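Local atomic coordinates of EcmrR transcriptional regulator (Escherichia coli, PDB entry 6WL5), a protein that is a multidrug-sensing MerR-family regulator that activates transcription, probably in response to cationic lipophilic compounds. Residues Leu47-His60 and Met69-Gly81. Numbering follows the deposited sequence. Where two conformers were deposited one is given.
Sequences LTLTTPAYCFTLYH and MDVEFCEAVNDFG. With 16A (cetyl-trimethyl-ammonium), chain E; 16A (cetyl-trimethyl-ammonium), chain F.
A76 O takes two hydrogen bonds: T50 N at 3.0 Å, from above the carbonyl plane, and water 4, which also accepts from Y54 N. It lies at the open end of an antiparallel hairpin of strands 55-59 and 69-77 in the GyrI-like ligand-binding domain. Paired backbone bonds join F56 with C74 and L58 with E72. Near the connecting loop H60 NE2 donates to E72 OE1 at 2.8 Å. The oxygen is met on its anti side, 34° out of the carboxylate plane. H60 ND1 bonds S130 and E72 OE2 bonds Q90. On the C55, T57 and Y59 face, one cetyl-trimethyl-ammonium (chain F) meets C55 and E75. Another (chain E) meets Y59 and M69. The Y59 ring has T57 CG2 over one side and C14 of the chain E ligand over the opposite side. V71 CG1 packs 3.5 Å from Y59 CE1, and Y59 OH bonds E133. With an alanine in place of Y59, the ligand chain would probably lose the ring it lies against, and E133 its hydroxyl partner. On the other face, F56 CG sits between its backbone N and carbonyl carbon (chi1 56°), which carries the ring across to C74 CB, a CH-pi contact 3.7 Å from the centroid.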
loop_
_atom_site.group_PDB
_atom_site.type_symbol
_atom_site.label_atom_id
_atom_site.label_comp_id
_atom_site.label_asym_id
_atom_site.label_seq_id
_atom_site.Cartn_x
_atom_site.Cartn_y
_atom_site.Cartn_z
ATOM N N LEU A 47 -4.734 -19.696 -7.507
ATOM C CA LEU A 47 -3.986 -18.479 -7.226
ATOM C C LEU A 47 -3.556 -18.478 -5.762
ATOM O O LEU A 47 -4.347 -18.786 -4.866
ATOM C CB LEU A 47 -4.850 -17.263 -7.527
ATOM C CG LEU A 47 -4.138 -15.911 -7.397
ATOM C CD1 LEU A 47 -3.044 -15.780 -8.477
ATOM C CD2 LEU A 47 -5.150 -14.789 -7.502
ATOM N N THR A 48 -2.302 -18.089 -5.526
ATOM C CA THR A 48 -1.655 -18.188 -4.225
ATOM C C THR A 48 -1.065 -16.833 -3.862
ATOM O O THR A 48 -0.319 -16.240 -4.654
ATOM C CB THR A 48 -0.542 -19.251 -4.263
ATOM O OG1 THR A 48 -1.081 -20.498 -4.725
ATOM C CG2 THR A 48 0.079 -19.464 -2.882
ATOM N N LEU A 49 -1.408 -16.343 -2.673
ATOM C CA LEU A 49 -0.769 -15.144 -2.161
ATOM C C LEU A 49 0.669 -15.435 -1.758
ATOM O O LEU A 49 1.001 -16.553 -1.336
ATOM C CB LEU A 49 -1.505 -14.645 -0.921
ATOM C CG LEU A 49 -2.992 -14.340 -1.061
ATOM C CD1 LEU A 49 -3.606 -14.047 0.301
ATOM C CD2 LEU A 49 -3.168 -13.174 -1.974
ATOM N N THR A 50 1.529 -14.406 -1.880
ATOM C CA THR A 50 2.932 -14.598 -1.517
ATOM C C THR A 50 3.052 -14.803 -0.009
ATOM O O THR A 50 2.199 -14.356 0.776
ATOM C CB THR A 50 3.840 -13.425 -1.921
ATOM O OG1 THR A 50 3.395 -12.209 -1.299
ATOM C CG2 THR A 50 3.901 -13.231 -3.431
ATOM N N THR A 51 4.124 -15.493 0.384
ATOM C CA THR A 51 4.489 -15.672 1.785
ATOM C C THR A 51 5.935 -15.217 1.932
ATOM O O THR A 51 6.838 -15.840 1.335
ATOM C CB THR A 51 4.345 -17.139 2.209
ATOM O OG1 THR A 51 4.819 -18.010 1.183
ATOM C CG2 THR A 51 2.903 -17.485 2.414
ATOM N N PRO A 52 6.216 -14.151 2.701
ATOM C CA PRO A 52 5.227 -13.321 3.403
ATOM C C PRO A 52 4.331 -12.540 2.455
ATOM O O PRO A 52 4.708 -12.278 1.308
ATOM C CB PRO A 52 6.075 -12.321 4.193
ATOM C CG PRO A 52 7.433 -12.381 3.589
ATOM C CD PRO A 52 7.597 -13.687 2.903
ATOM N N ALA A 53 3.167 -12.150 2.973
ATOM C CA ALA A 53 2.217 -11.363 2.230
ATOM C C ALA A 53 2.800 -9.979 1.918
ATOM O O ALA A 53 3.645 -9.441 2.642
ATOM C CB ALA A 53 0.945 -11.184 3.062
ATOM N N TYR A 54 2.290 -9.370 0.853
ATOM C CA TYR A 54 2.576 -7.963 0.564
ATOM C C TYR A 54 1.314 -7.376 -0.057
ATOM O O TYR A 54 0.998 -7.638 -1.220
ATOM C CB TYR A 54 3.773 -7.827 -0.361
ATOM C CG TYR A 54 4.296 -6.417 -0.614
ATOM C CD1 TYR A 54 4.123 -5.388 0.298
ATOM C CD2 TYR A 54 5.002 -6.128 -1.784
ATOM C CE1 TYR A 54 4.636 -4.106 0.060
ATOM C CE2 TYR A 54 5.500 -4.859 -2.037
ATOM C CZ TYR A 54 5.317 -3.845 -1.121
ATOM O OH TYR A 54 5.839 -2.579 -1.442
ATOM N N CYS A 55 0.581 -6.613 0.735
ATOM C CA CYS A 55 -0.749 -6.126 0.387
ATOM C C CYS A 55 -0.726 -4.635 0.642
ATOM O O CYS A 55 -0.445 -4.218 1.758
ATOM C CB CYS A 55 -1.776 -6.803 1.288
ATOM S SG CYS A 55 -3.447 -6.177 1.048
ATOM N N PHE A 56 -0.963 -3.831 -0.397
ATOM C CA PHE A 56 -0.667 -2.412 -0.255
ATOM C C PHE A 56 -1.501 -1.585 -1.216
ATOM O O PHE A 56 -1.968 -2.061 -2.266
ATOM C CB PHE A 56 0.823 -2.110 -0.506
ATOM C CG PHE A 56 1.323 -2.572 -1.839
ATOM C CD1 PHE A 56 1.722 -3.888 -2.015
ATOM C CD2 PHE A 56 1.419 -1.704 -2.919
ATOM C CE1 PHE A 56 2.193 -4.359 -3.239
ATOM C CE2 PHE A 56 1.914 -2.154 -4.151
ATOM C CZ PHE A 56 2.311 -3.491 -4.303
ATOM N N THR A 57 -1.713 -0.343 -0.820
ATOM C CA THR A 57 -2.328 0.652 -1.678
ATOM C C THR A 57 -1.226 1.522 -2.275
ATOM O O THR A 57 -0.356 2.017 -1.556
ATOM C CB THR A 57 -3.286 1.537 -0.882
ATOM O OG1 THR A 57 -4.333 0.709 -0.369
ATOM C CG2 THR A 57 -3.879 2.676 -1.750
ATOM N N LEU A 58 -1.317 1.754 -3.576
ATOM C CA LEU A 58 -0.551 2.797 -4.215
ATOM C C LEU A 58 -1.385 4.069 -4.254
ATOM O O LEU A 58 -2.517 4.069 -4.770
ATOM C CB LEU A 58 -0.196 2.366 -5.631
ATOM C CG LEU A 58 0.725 1.143 -5.756
ATOM C CD1 LEU A 58 0.931 0.746 -7.191
ATOM C CD2 LEU A 58 2.013 1.474 -5.076
ATOM N N TYR A 59 -0.806 5.159 -3.762
ATOM C CA TYR A 59 -1.418 6.487 -3.848
ATOM C C TYR A 59 -0.810 7.254 -5.020
ATOM O O TYR A 59 0.323 7.721 -4.926
ATOM C CB TYR A 59 -1.194 7.227 -2.531
ATOM C CG TYR A 59 -2.122 6.691 -1.436
ATOM C CD1 TYR A 59 -3.395 7.203 -1.248
ATOM C CD2 TYR A 59 -1.720 5.648 -0.592
ATOM C CE1 TYR A 59 -4.251 6.687 -0.288
ATOM C CE2 TYR A 59 -2.566 5.137 0.386
ATOM C CZ TYR A 59 -3.830 5.672 0.553
ATOM O OH TYR A 59 -4.678 5.201 1.557
ATOM N N HIS A 60 -1.573 7.393 -6.106
ATOM C CA HIS A 60 -1.076 7.907 -7.381
ATOM C C HIS A 60 -1.256 9.404 -7.566
ATOM O O HIS A 60 -0.768 9.950 -8.575
ATOM C CB HIS A 60 -1.776 7.168 -8.523
ATOM C CG HIS A 60 -1.358 5.734 -8.658
ATOM N ND1 HIS A 60 -0.041 5.358 -8.823
ATOM C CD2 HIS A 60 -2.083 4.590 -8.701
ATOM C CE1 HIS A 60 0.031 4.049 -8.962
ATOM N NE2 HIS A 60 -1.196 3.556 -8.903
ATOM N N MET A 69 -9.369 10.686 -4.007
ATOM C CA MET A 69 -8.025 10.154 -4.202
ATOM C C MET A 69 -7.979 9.105 -5.300
ATOM O O MET A 69 -8.903 8.293 -5.458
ATOM C CB MET A 69 -7.526 9.522 -2.894
ATOM C CG MET A 69 -7.413 10.494 -1.747
ATOM S SD MET A 69 -6.927 9.657 -0.220
ATOM C CE MET A 69 -8.316 8.615 0.178
ATOM N N ASP A 70 -6.853 9.110 -6.035
ATOM C CA ASP A 70 -6.519 8.102 -7.040
ATOM C C ASP A 70 -5.694 7.018 -6.351
ATOM O O ASP A 70 -4.515 7.228 -6.034
ATOM C CB ASP A 70 -5.751 8.754 -8.192
ATOM C CG ASP A 70 -5.499 7.811 -9.363
ATOM O OD1 ASP A 70 -5.748 6.579 -9.276
ATOM O OD2 ASP A 70 -5.010 8.337 -10.392
ATOM N N VAL A 71 -6.326 5.851 -6.103
ATOM C CA VAL A 71 -5.713 4.790 -5.332
ATOM C C VAL A 71 -5.777 3.495 -6.110
ATOM O O VAL A 71 -6.700 3.271 -6.889
ATOM C CB VAL A 71 -6.421 4.628 -3.966
ATOM C CG1 VAL A 71 -6.173 5.866 -3.125
ATOM C CG2 VAL A 71 -7.931 4.268 -4.103
ATOM N N GLU A 72 -4.798 2.625 -5.877
ATOM C CA GLU A 72 -4.737 1.320 -6.524
ATOM C C GLU A 72 -4.435 0.262 -5.469
ATOM O O GLU A 72 -3.354 0.258 -4.869
ATOM C CB GLU A 72 -3.703 1.323 -7.649
ATOM C CG GLU A 72 -3.698 0.061 -8.475
ATOM C CD GLU A 72 -2.878 0.212 -9.744
ATOM O OE1 GLU A 72 -1.847 0.912 -9.662
ATOM O OE2 GLU A 72 -3.256 -0.371 -10.799
ATOM N N PHE A 73 -5.408 -0.615 -5.224
ATOM C CA PHE A 73 -5.213 -1.697 -4.289
ATOM C C PHE A 73 -4.447 -2.815 -4.967
ATOM O O PHE A 73 -4.839 -3.268 -6.055
ATOM C CB PHE A 73 -6.540 -2.265 -3.822
ATOM C CG PHE A 73 -6.370 -3.391 -2.895
ATOM C CD1 PHE A 73 -5.941 -3.171 -1.609
ATOM C CD2 PHE A 73 -6.544 -4.688 -3.334
ATOM C CE1 PHE A 73 -5.782 -4.228 -0.733
ATOM C CE2 PHE A 73 -6.414 -5.760 -2.460
ATOM C CZ PHE A 73 -6.016 -5.523 -1.161
ATOM N N CYS A 74 -3.431 -3.323 -4.283
ATOM C CA CYS A 74 -2.569 -4.382 -4.798
ATOM C C CYS A 74 -2.343 -5.486 -3.777
ATOM O O CYS A 74 -2.183 -5.237 -2.589
ATOM C CB CYS A 74 -1.193 -3.812 -5.154
ATOM S SG CYS A 74 -1.184 -2.502 -6.380
ATOM N N GLU A 75 -2.322 -6.719 -4.248
ATOM C CA GLU A 75 -1.993 -7.834 -3.390
ATOM C C GLU A 75 -1.075 -8.765 -4.153
ATOM O O GLU A 75 -1.387 -9.191 -5.268
ATOM C CB GLU A 75 -3.292 -8.518 -2.930
ATOM C CG GLU A 75 -3.120 -9.492 -1.809
ATOM C CD GLU A 75 -4.352 -9.625 -0.910
ATOM O OE1 GLU A 75 -4.166 -10.206 0.180
ATOM O OE2 GLU A 75 -5.499 -9.219 -1.306
ATOM N N ALA A 76 0.048 -9.093 -3.539
ATOM C CA ALA A 76 1.081 -9.873 -4.210
ATOM C C ALA A 76 0.752 -11.360 -4.249
ATOM O O ALA A 76 0.374 -11.965 -3.231
ATOM C CB ALA A 76 2.427 -9.676 -3.515
ATOM N N VAL A 77 0.993 -11.961 -5.419
ATOM C CA VAL A 77 0.752 -13.372 -5.676
ATOM C C VAL A 77 2.014 -14.006 -6.260
ATOM O O VAL A 77 2.925 -13.329 -6.732
ATOM C CB VAL A 77 -0.442 -13.603 -6.635
ATOM C CG1 VAL A 77 -1.764 -13.175 -6.001
ATOM C CG2 VAL A 77 -0.200 -12.878 -7.940
ATOM N N ASN A 78 2.067 -15.335 -6.206
ATOM C CA ASN A 78 3.258 -16.005 -6.722
ATOM C C ASN A 78 3.274 -16.075 -8.246
ATOM O O ASN A 78 4.353 -16.098 -8.841
ATOM C CB ASN A 78 3.411 -17.407 -6.130
ATOM C CG ASN A 78 3.818 -17.376 -4.668
ATOM O OD1 ASN A 78 4.604 -16.556 -4.244
ATOM N ND2 ASN A 78 3.269 -18.295 -3.896
ATOM N N ASP A 79 2.120 -16.102 -8.905
ATOM C CA ASP A 79 2.144 -16.059 -10.360
ATOM C C ASP A 79 0.945 -15.321 -10.926
ATOM O O ASP A 79 -0.057 -15.084 -10.248
ATOM C CB ASP A 79 2.221 -17.459 -10.961
ATOM C CG ASP A 79 3.273 -18.320 -10.320
ATOM O OD1 ASP A 79 3.035 -18.788 -9.184
ATOM O OD2 ASP A 79 4.318 -18.518 -10.958
ATOM N N PHE A 80 1.071 -14.955 -12.194
ATOM C CA PHE A 80 -0.018 -14.293 -12.886
ATOM C C PHE A 80 -1.251 -15.186 -12.931
ATOM O O PHE A 80 -1.158 -16.416 -13.037
ATOM C CB PHE A 80 0.389 -13.993 -14.324
ATOM C CG PHE A 80 1.187 -12.747 -14.477
ATOM C CD1 PHE A 80 2.544 -12.741 -14.189
ATOM C CD2 PHE A 80 0.583 -11.570 -14.898
ATOM C CE1 PHE A 80 3.291 -11.578 -14.323
ATOM C CE2 PHE A 80 1.317 -10.405 -15.028
ATOM C CZ PHE A 80 2.674 -10.408 -14.737
ATOM N N GLY A 81 -2.417 -14.544 -12.872
ATOM C CA GLY A 81 -3.663 -15.197 -13.213
ATOM C C GLY A 81 -4.337 -14.497 -14.376
ATOM O O GLY A 81 -3.706 -13.721 -15.104
HETATM C C1 16A E . 8.082 18.280 -2.699
HETATM C C2 16A E . 6.871 17.362 -2.743
HETATM C C3 16A E . 5.827 17.750 -1.698
HETATM C C4 16A E . 4.901 16.602 -1.284
HETATM C C5 16A E . 4.721 15.485 -2.315
HETATM C C6 16A E . 3.555 14.587 -1.918
HETATM C C7 16A E . 3.000 13.716 -3.031
HETATM C C8 16A E . 1.709 13.075 -2.534
HETATM C C9 16A E . 1.744 11.584 -2.727
HETATM C C10 16A E . 0.391 10.980 -3.105
HETATM C C11 16A E . -0.761 11.261 -2.149
HETATM C C12 16A E . -0.620 10.582 -0.793
HETATM C C13 16A E . -2.005 10.502 -0.147
HETATM C C14 16A E . -1.973 9.553 1.035
HETATM C C15 16A E . -3.268 9.619 1.828
HETATM C C16 16A E . -3.250 8.498 2.829
HETATM N N1 16A E . -4.358 8.576 3.794
HETATM C C17 16A E . -5.681 8.714 3.157
HETATM C C18 16A E . -4.255 7.304 4.525
HETATM C C19 16A E . -4.101 9.625 4.785
HETATM C C1 16A F . -19.119 -7.077 12.228
HETATM C C2 16A F . -17.896 -6.208 12.138
HETATM C C3 16A F . -17.469 -6.315 10.687
HETATM C C4 16A F . -15.987 -6.099 10.575
HETATM C C5 16A F . -15.587 -6.385 9.149
HETATM C C6 16A F . -14.172 -6.887 9.113
HETATM C C7 16A F . -13.781 -7.202 7.699
HETATM C C8 16A F . -12.325 -7.535 7.613
HETATM C C9 16A F . -11.929 -7.867 6.186
HETATM C C10 16A F . -10.449 -7.630 6.039
HETATM C C11 16A F . -9.953 -7.426 4.601
HETATM C C12 16A F . -8.533 -6.887 4.821
HETATM C C13 16A F . -7.616 -6.770 3.611
HETATM C C14 16A F . -6.113 -6.643 3.982
HETATM C C15 16A F . -5.419 -7.978 3.739
HETATM C C16 16A F . -4.816 -8.708 4.936
HETATM N N1 16A F . -3.434 -9.159 4.665
HETATM C C17 16A F . -2.482 -8.056 4.840
HETATM C C18 16A F . -3.140 -10.214 5.637
HETATM C C19 16A F . -3.217 -9.710 3.319
HETATM O O HOH W 1 -0.386 -17.535 -7.729
HETATM O O HOH W 2 5.883 -16.488 -1.735
HETATM O O HOH W 3 3.987 -18.729 -1.139
HETATM O O HOH W 4 0.305 -10.917 -0.623
#